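Local coordinates for protein succinate dehydrogenase subunit D (Mycolicibacterium smegmatis MC2 51, PDB 6LUM) that binds haem and menaquinone as a membrane subunit of succinate dehydrogenase, probably passing electrons from succinate oxidation to the quinone pool, at residues Ser54-His65 and Trp96-His107. Numbering follows the deposited sequence.
With HEM (protoporphyrin IX containing Fe), chain R; MQ9 (menaquinone-9), chain C.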
loop_
_atom_site.group_PDB
_atom_site.type_symbol
_atom_site.label_atom_id
_atom_site.label_comp_id
_atom_site.label_asym_id
_atom_site.label_seq_id
_atom_site.Cartn_x
_atom_site.Cartn_y
_atom_site.Cartn_z
ATOM N N SER B 54 -5.087 -10.825 -36.548
ATOM C CA SER B 54 -6.194 -11.359 -37.322
ATOM C C SER B 54 -6.552 -10.450 -38.482
ATOM O O SER B 54 -7.055 -10.922 -39.497
ATOM C CB SER B 54 -7.398 -11.585 -36.427
ATOM O OG SER B 54 -7.783 -10.390 -35.807
ATOM N N GLY B 55 -6.285 -9.151 -38.382
ATOM C CA GLY B 55 -6.426 -8.317 -39.555
ATOM C C GLY B 55 -5.416 -8.670 -40.624
ATOM O O GLY B 55 -5.743 -8.724 -41.811
ATOM N N ILE B 56 -4.171 -8.911 -40.219
ATOM C CA ILE B 56 -3.155 -9.290 -41.200
ATOM C C ILE B 56 -3.559 -10.563 -41.934
ATOM O O ILE B 56 -3.373 -10.681 -43.147
ATOM C CB ILE B 56 -1.785 -9.445 -40.524
ATOM C CG1 ILE B 56 -1.161 -8.088 -40.255
ATOM C CG2 ILE B 56 -0.855 -10.229 -41.400
ATOM C CD1 ILE B 56 0.104 -8.181 -39.465
ATOM N N ALA B 57 -4.114 -11.535 -41.213
ATOM C CA ALA B 57 -4.548 -12.774 -41.863
ATOM C C ALA B 57 -5.804 -12.566 -42.700
ATOM O O ALA B 57 -5.954 -13.150 -43.784
ATOM C CB ALA B 57 -4.792 -13.846 -40.815
ATOM N N LEU B 58 -6.716 -11.733 -42.218
ATOM C CA LEU B 58 -7.980 -11.521 -42.889
ATOM C C LEU B 58 -7.829 -10.753 -44.177
ATOM O O LEU B 58 -8.691 -10.877 -45.035
ATOM C CB LEU B 58 -8.937 -10.786 -41.970
ATOM C CG LEU B 58 -9.722 -11.653 -41.012
ATOM C CD1 LEU B 58 -10.429 -10.781 -40.051
ATOM C CD2 LEU B 58 -10.684 -12.468 -41.798
ATOM N N VAL B 59 -6.771 -9.961 -44.337
ATOM C CA VAL B 59 -6.524 -9.352 -45.645
ATOM C C VAL B 59 -6.569 -10.422 -46.724
ATOM O O VAL B 59 -7.426 -10.405 -47.613
ATOM C CB VAL B 59 -5.179 -8.612 -45.664
ATOM C CG1 VAL B 59 -4.918 -8.083 -47.034
ATOM C CG2 VAL B 59 -5.189 -7.495 -44.694
ATOM N N PHE B 60 -5.686 -11.411 -46.605
ATOM C CA PHE B 60 -5.617 -12.493 -47.579
ATOM C C PHE B 60 -6.906 -13.294 -47.617
ATOM O O PHE B 60 -7.496 -13.473 -48.683
ATOM C CB PHE B 60 -4.436 -13.394 -47.258
ATOM C CG PHE B 60 -3.135 -12.672 -47.227
ATOM C CD1 PHE B 60 -2.512 -12.301 -48.398
ATOM C CD2 PHE B 60 -2.541 -12.343 -46.029
ATOM C CE1 PHE B 60 -1.318 -11.627 -48.372
ATOM C CE2 PHE B 60 -1.349 -11.670 -46.001
ATOM C CZ PHE B 60 -0.738 -11.312 -47.172
ATOM N N LEU B 61 -7.374 -13.772 -46.461
ATOM C CA LEU B 61 -8.548 -14.642 -46.468
ATOM C C LEU B 61 -9.761 -13.951 -47.081
ATOM O O LEU B 61 -10.357 -14.459 -48.035
ATOM C CB LEU B 61 -8.852 -15.128 -45.058
ATOM C CG LEU B 61 -7.815 -16.056 -44.436
ATOM C CD1 LEU B 61 -8.151 -16.314 -43.011
ATOM C CD2 LEU B 61 -7.737 -17.343 -45.171
ATOM N N ALA B 62 -10.126 -12.773 -46.575
ATOM C CA ALA B 62 -11.352 -12.115 -47.007
ATOM C C ALA B 62 -11.248 -11.584 -48.427
ATOM O O ALA B 62 -12.204 -11.695 -49.200
ATOM C CB ALA B 62 -11.705 -10.985 -46.049
ATOM N N LEU B 63 -10.110 -11.003 -48.806
ATOM C CA LEU B 63 -10.030 -10.472 -50.156
ATOM C C LEU B 63 -9.904 -11.577 -51.190
ATOM O O LEU B 63 -10.436 -11.439 -52.292
ATOM C CB LEU B 63 -8.878 -9.483 -50.267
ATOM C CG LEU B 63 -9.079 -8.179 -49.495
ATOM C CD1 LEU B 63 -8.127 -7.139 -49.998
ATOM C CD2 LEU B 63 -10.494 -7.680 -49.607
ATOM N N GLY B 64 -9.243 -12.687 -50.867
ATOM C CA GLY B 64 -9.230 -13.806 -51.789
ATOM C C GLY B 64 -10.595 -14.434 -51.948
ATOM O O GLY B 64 -10.982 -14.816 -53.054
ATOM N N HIS B 65 -11.346 -14.550 -50.851
ATOM C CA HIS B 65 -12.728 -14.997 -50.939
ATOM C C HIS B 65 -13.532 -14.111 -51.874
ATOM O O HIS B 65 -14.207 -14.598 -52.784
ATOM C CB HIS B 65 -13.348 -14.996 -49.551
ATOM C CG HIS B 65 -14.636 -15.739 -49.466
ATOM N ND1 HIS B 65 -15.854 -15.122 -49.585
ATOM C CD2 HIS B 65 -14.896 -17.050 -49.270
ATOM C CE1 HIS B 65 -16.812 -16.020 -49.472
ATOM N NE2 HIS B 65 -16.256 -17.199 -49.283
ATOM N N TRP B 96 -9.632 -22.955 -45.683
ATOM C CA TRP B 96 -9.742 -21.526 -45.935
ATOM C C TRP B 96 -11.030 -20.967 -45.360
ATOM O O TRP B 96 -11.017 -19.943 -44.677
ATOM C CB TRP B 96 -9.656 -21.278 -47.434
ATOM C CG TRP B 96 -9.704 -19.862 -47.879
ATOM C CD1 TRP B 96 -10.729 -18.987 -47.726
ATOM C CD2 TRP B 96 -8.700 -19.172 -48.611
ATOM N NE1 TRP B 96 -10.417 -17.788 -48.293
ATOM C CE2 TRP B 96 -9.172 -17.880 -48.848
ATOM C CE3 TRP B 96 -7.438 -19.519 -49.078
ATOM C CZ2 TRP B 96 -8.431 -16.938 -49.538
ATOM C CZ3 TRP B 96 -6.706 -18.579 -49.753
ATOM C CH2 TRP B 96 -7.202 -17.308 -49.978
ATOM N N ASP B 97 -12.157 -21.636 -45.609
ATOM C CA ASP B 97 -13.430 -21.132 -45.105
ATOM C C ASP B 97 -13.561 -21.288 -43.601
ATOM O O ASP B 97 -14.191 -20.454 -42.955
ATOM C CB ASP B 97 -14.583 -21.831 -45.791
ATOM C CG ASP B 97 -14.720 -21.431 -47.217
ATOM O OD1 ASP B 97 -14.647 -20.229 -47.506
ATOM O OD2 ASP B 97 -14.902 -22.319 -48.060
ATOM N N MET B 98 -12.977 -22.328 -43.012
ATOM C CA MET B 98 -13.029 -22.424 -41.559
ATOM C C MET B 98 -12.220 -21.320 -40.896
ATOM O O MET B 98 -12.681 -20.699 -39.930
ATOM C CB MET B 98 -12.536 -23.780 -41.096
ATOM C CG MET B 98 -12.809 -24.042 -39.639
ATOM S SD MET B 98 -14.552 -24.155 -39.251
ATOM C CE MET B 98 -14.643 -25.811 -38.637
ATOM N N ALA B 99 -11.010 -21.065 -41.391
ATOM C CA ALA B 99 -10.211 -19.970 -40.862
ATOM C C ALA B 99 -10.898 -18.637 -41.080
ATOM O O ALA B 99 -10.883 -17.778 -40.197
ATOM C CB ALA B 99 -8.839 -19.967 -41.512
ATOM N N LEU B 100 -11.505 -18.440 -42.246
ATOM C CA LEU B 100 -12.230 -17.206 -42.503
ATOM C C LEU B 100 -13.356 -17.018 -41.501
ATOM O O LEU B 100 -13.482 -15.953 -40.899
ATOM C CB LEU B 100 -12.756 -17.213 -43.933
ATOM C CG LEU B 100 -13.545 -16.040 -44.487
ATOM C CD1 LEU B 100 -12.857 -14.754 -44.211
ATOM C CD2 LEU B 100 -13.694 -16.224 -45.945
ATOM N N LEU B 101 -14.167 -18.051 -41.277
ATOM C CA LEU B 101 -15.267 -17.942 -40.322
ATOM C C LEU B 101 -14.769 -17.590 -38.935
ATOM O O LEU B 101 -15.261 -16.649 -38.311
ATOM C CB LEU B 101 -16.056 -19.243 -40.279
ATOM C CG LEU B 101 -17.125 -19.385 -39.203
ATOM C CD1 LEU B 101 -18.406 -18.753 -39.639
ATOM C CD2 LEU B 101 -17.338 -20.828 -38.940
ATOM N N TRP B 102 -13.783 -18.326 -38.436
ATOM C CA TRP B 102 -13.363 -18.116 -37.056
ATOM C C TRP B 102 -12.673 -16.772 -36.879
ATOM O O TRP B 102 -13.027 -16.002 -35.980
ATOM C CB TRP B 102 -12.482 -19.273 -36.603
ATOM C CG TRP B 102 -13.332 -20.374 -36.122
ATOM C CD1 TRP B 102 -13.942 -21.308 -36.876
ATOM C CD2 TRP B 102 -13.740 -20.612 -34.778
ATOM N NE1 TRP B 102 -14.690 -22.135 -36.093
ATOM C CE2 TRP B 102 -14.578 -21.729 -34.794
ATOM C CE3 TRP B 102 -13.460 -20.000 -33.559
ATOM C CZ2 TRP B 102 -15.142 -22.249 -33.642
ATOM C CZ3 TRP B 102 -14.020 -20.516 -32.420
ATOM C CH2 TRP B 102 -14.850 -21.628 -32.468
ATOM N N LEU B 103 -11.703 -16.452 -37.735
ATOM C CA LEU B 103 -11.017 -15.174 -37.625
ATOM C C LEU B 103 -11.979 -14.013 -37.798
ATOM O O LEU B 103 -11.934 -13.050 -37.032
ATOM C CB LEU B 103 -9.897 -15.091 -38.652
ATOM C CG LEU B 103 -8.631 -15.870 -38.332
ATOM C CD1 LEU B 103 -7.610 -15.616 -39.385
ATOM C CD2 LEU B 103 -8.097 -15.485 -36.992
ATOM N N ALA B 104 -12.863 -14.081 -38.793
ATOM C CA ALA B 104 -13.759 -12.968 -39.056
ATOM C C ALA B 104 -14.747 -12.767 -37.925
ATOM O O ALA B 104 -15.017 -11.631 -37.538
ATOM C CB ALA B 104 -14.496 -13.188 -40.367
ATOM N N MET B 105 -15.294 -13.847 -37.366
ATOM C CA MET B 105 -16.264 -13.673 -36.295
ATOM C C MET B 105 -15.607 -13.165 -35.026
ATOM O O MET B 105 -16.170 -12.305 -34.352
ATOM C CB MET B 105 -17.013 -14.971 -36.019
ATOM C CG MET B 105 -18.031 -15.364 -37.068
ATOM S SD MET B 105 -18.992 -14.014 -37.760
ATOM C CE MET B 105 -20.087 -13.623 -36.412
ATOM N N ILE B 106 -14.417 -13.657 -34.674
ATOM C CA ILE B 106 -13.782 -13.148 -33.459
ATOM C C ILE B 106 -13.342 -11.699 -33.641
ATOM O O ILE B 106 -13.489 -10.875 -32.732
ATOM C CB ILE B 106 -12.608 -14.045 -33.037
ATOM C CG1 ILE B 106 -13.026 -15.504 -33.009
ATOM C CG2 ILE B 106 -12.150 -13.680 -31.661
ATOM C CD1 ILE B 106 -14.039 -15.802 -31.983
ATOM N N HIS B 107 -12.810 -11.361 -34.814
ATOM C CA HIS B 107 -12.464 -9.984 -35.141
ATOM C C HIS B 107 -13.664 -9.055 -35.018
ATOM O O HIS B 107 -13.619 -8.044 -34.311
ATOM C CB HIS B 107 -11.912 -9.954 -36.558
ATOM C CG HIS B 107 -11.080 -8.760 -36.867
ATOM N ND1 HIS B 107 -9.725 -8.734 -36.664
ATOM C CD2 HIS B 107 -11.404 -7.564 -37.392
ATOM C CE1 HIS B 107 -9.250 -7.565 -37.039
ATOM N NE2 HIS B 107 -10.250 -6.838 -37.487
HETATM C CHA HEM R . -11.496 -3.100 -36.329
HETATM C CHB HEM R . -8.245 -4.500 -39.588
HETATM C CHC HEM R . -11.638 -7.266 -41.600
HETATM C CHD HEM R . -14.850 -5.937 -38.286
HETATM C C1A HEM R . -10.309 -3.316 -36.978
HETATM C C2A HEM R . -9.009 -2.924 -36.513
HETATM C C3A HEM R . -8.111 -3.294 -37.401
HETATM C C4A HEM R . -8.806 -3.954 -38.471
HETATM C CMA HEM R . -6.601 -3.063 -37.293
HETATM C CAA HEM R . -8.731 -2.171 -35.216
HETATM C CBA HEM R . -9.093 -0.738 -35.537
HETATM C CGA HEM R . -8.896 0.110 -34.333
HETATM O O1A HEM R . -8.903 1.351 -34.481
HETATM O O2A HEM R . -8.726 -0.469 -33.244
HETATM C C1B HEM R . -8.910 -5.318 -40.453
HETATM C C2B HEM R . -8.385 -5.823 -41.679
HETATM C C3B HEM R . -9.312 -6.572 -42.248
HETATM C C4B HEM R . -10.462 -6.595 -41.386
HETATM C CMB HEM R . -6.992 -5.508 -42.236
HETATM C CAB HEM R . -9.136 -7.289 -43.590
HETATM C CBB HEM R . -10.177 -7.611 -44.350
HETATM C C1C HEM R . -12.761 -7.214 -40.817
HETATM C C2C HEM R . -13.882 -8.102 -40.904
HETATM C C3C HEM R . -14.776 -7.721 -39.991
HETATM C C4C HEM R . -14.232 -6.601 -39.299
HETATM C CMC HEM R . -13.952 -9.248 -41.926
HETATM C CAC HEM R . -16.152 -8.289 -39.604
HETATM C CBC HEM R . -16.642 -9.449 -40.028
HETATM C C1D HEM R . -14.240 -4.985 -37.527
HETATM C C2D HEM R . -14.889 -4.118 -36.594
HETATM C C3D HEM R . -13.971 -3.331 -36.067
HETATM C C4D HEM R . -12.698 -3.678 -36.634
HETATM C CMD HEM R . -16.385 -4.104 -36.284
HETATM C CAD HEM R . -14.208 -2.245 -35.016
HETATM C CBD HEM R . -13.969 -0.881 -35.627
HETATM C CGD HEM R . -13.595 0.067 -34.538
HETATM O O1D HEM R . -13.663 -0.328 -33.359
HETATM O O2D HEM R . -13.219 1.212 -34.852
HETATM N NA HEM R . -10.150 -3.963 -38.179
HETATM N NB HEM R . -10.183 -5.808 -40.294
HETATM N NC HEM R . -13.000 -6.308 -39.818
HETATM N ND HEM R . -12.898 -4.694 -37.535
HETATM FE FE HEM R . -11.534 -5.265 -38.895
HETATM C C5 MQ9 C . -11.252 -29.149 -38.302
HETATM C C5M MQ9 C . -10.883 -29.881 -37.006
HETATM C C4 MQ9 C . -12.227 -29.711 -39.151
HETATM O O4 MQ9 C . -12.866 -30.960 -38.807
HETATM C C3 MQ9 C . -12.591 -29.069 -40.342
HETATM C C2 MQ9 C . -11.996 -27.899 -40.675
HETATM C C1 MQ9 C . -11.008 -27.332 -39.819
HETATM O O1 MQ9 C . -10.370 -26.091 -40.158
HETATM C C6 MQ9 C . -10.646 -27.968 -38.641
HETATM C C3A MQ9 C . -13.615 -29.678 -41.210
HETATM C C3B MQ9 C . -13.984 -29.022 -42.414
HETATM C C3C MQ9 C . -13.382 -27.827 -42.752
HETATM C C3D MQ9 C . -12.371 -27.235 -41.897
HETATM C C7 MQ9 C . -9.587 -27.322 -37.728
HETATM C C8 MQ9 C . -10.316 -26.491 -36.573
HETATM C C9 MQ9 C . -9.885 -24.998 -36.322
HETATM C C10 MQ9 C . -10.839 -24.389 -35.376
HETATM C C11 MQ9 C . -9.851 -24.143 -37.618
HETATM C C12 MQ9 C . -9.996 -22.637 -37.276
HETATM C C13 MQ9 C . -8.682 -21.790 -37.596
HETATM C C14 MQ9 C . -8.116 -21.028 -36.381
HETATM C C15 MQ9 C . -9.133 -20.969 -35.243
HETATM C C16 MQ9 C . -7.774 -19.631 -36.795
#
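H107 of helix 91-119 meets S54 of helix 43-70 through one ring nitrogen and the haem iron through the other. Its CG lies anti to the backbone N (chi1 -159°), which swings the imidazole toward helix 43-70. H107 CB and CG lie beside the CD1 methyl of L58, which rides over one ring face, 3.8 Å from H107 CG. H107 ND1 gives its N-H to S54 OG at 2.7 Å, nearly straight and in the ring plane; S54 OG is also hydrogen-bonded to F50 O. H107 CE1 comes to 3.6 Å from G55 N. At the tip H107 NE2 binds the iron at 2.5 Å. An alanine here would probably leave the iron without this axial ligand and S54 OG without the N-H of the imidazole. Farther along, L61 and L103 enter each other's helix as knobs into holes. L61 CD2 sits squarely over the five-membered ring of W96, 4.0 Å from its centroid, while W96 NE1 makes a weak hydrogen bond to L61 O. The short segments cross at -124°, their axes 9.8 Å apart. Helix 123-149 packs against M98 and M105 of helix 91-119, and L44 of the subunit C chain meets A104, within the transmembrane bundle.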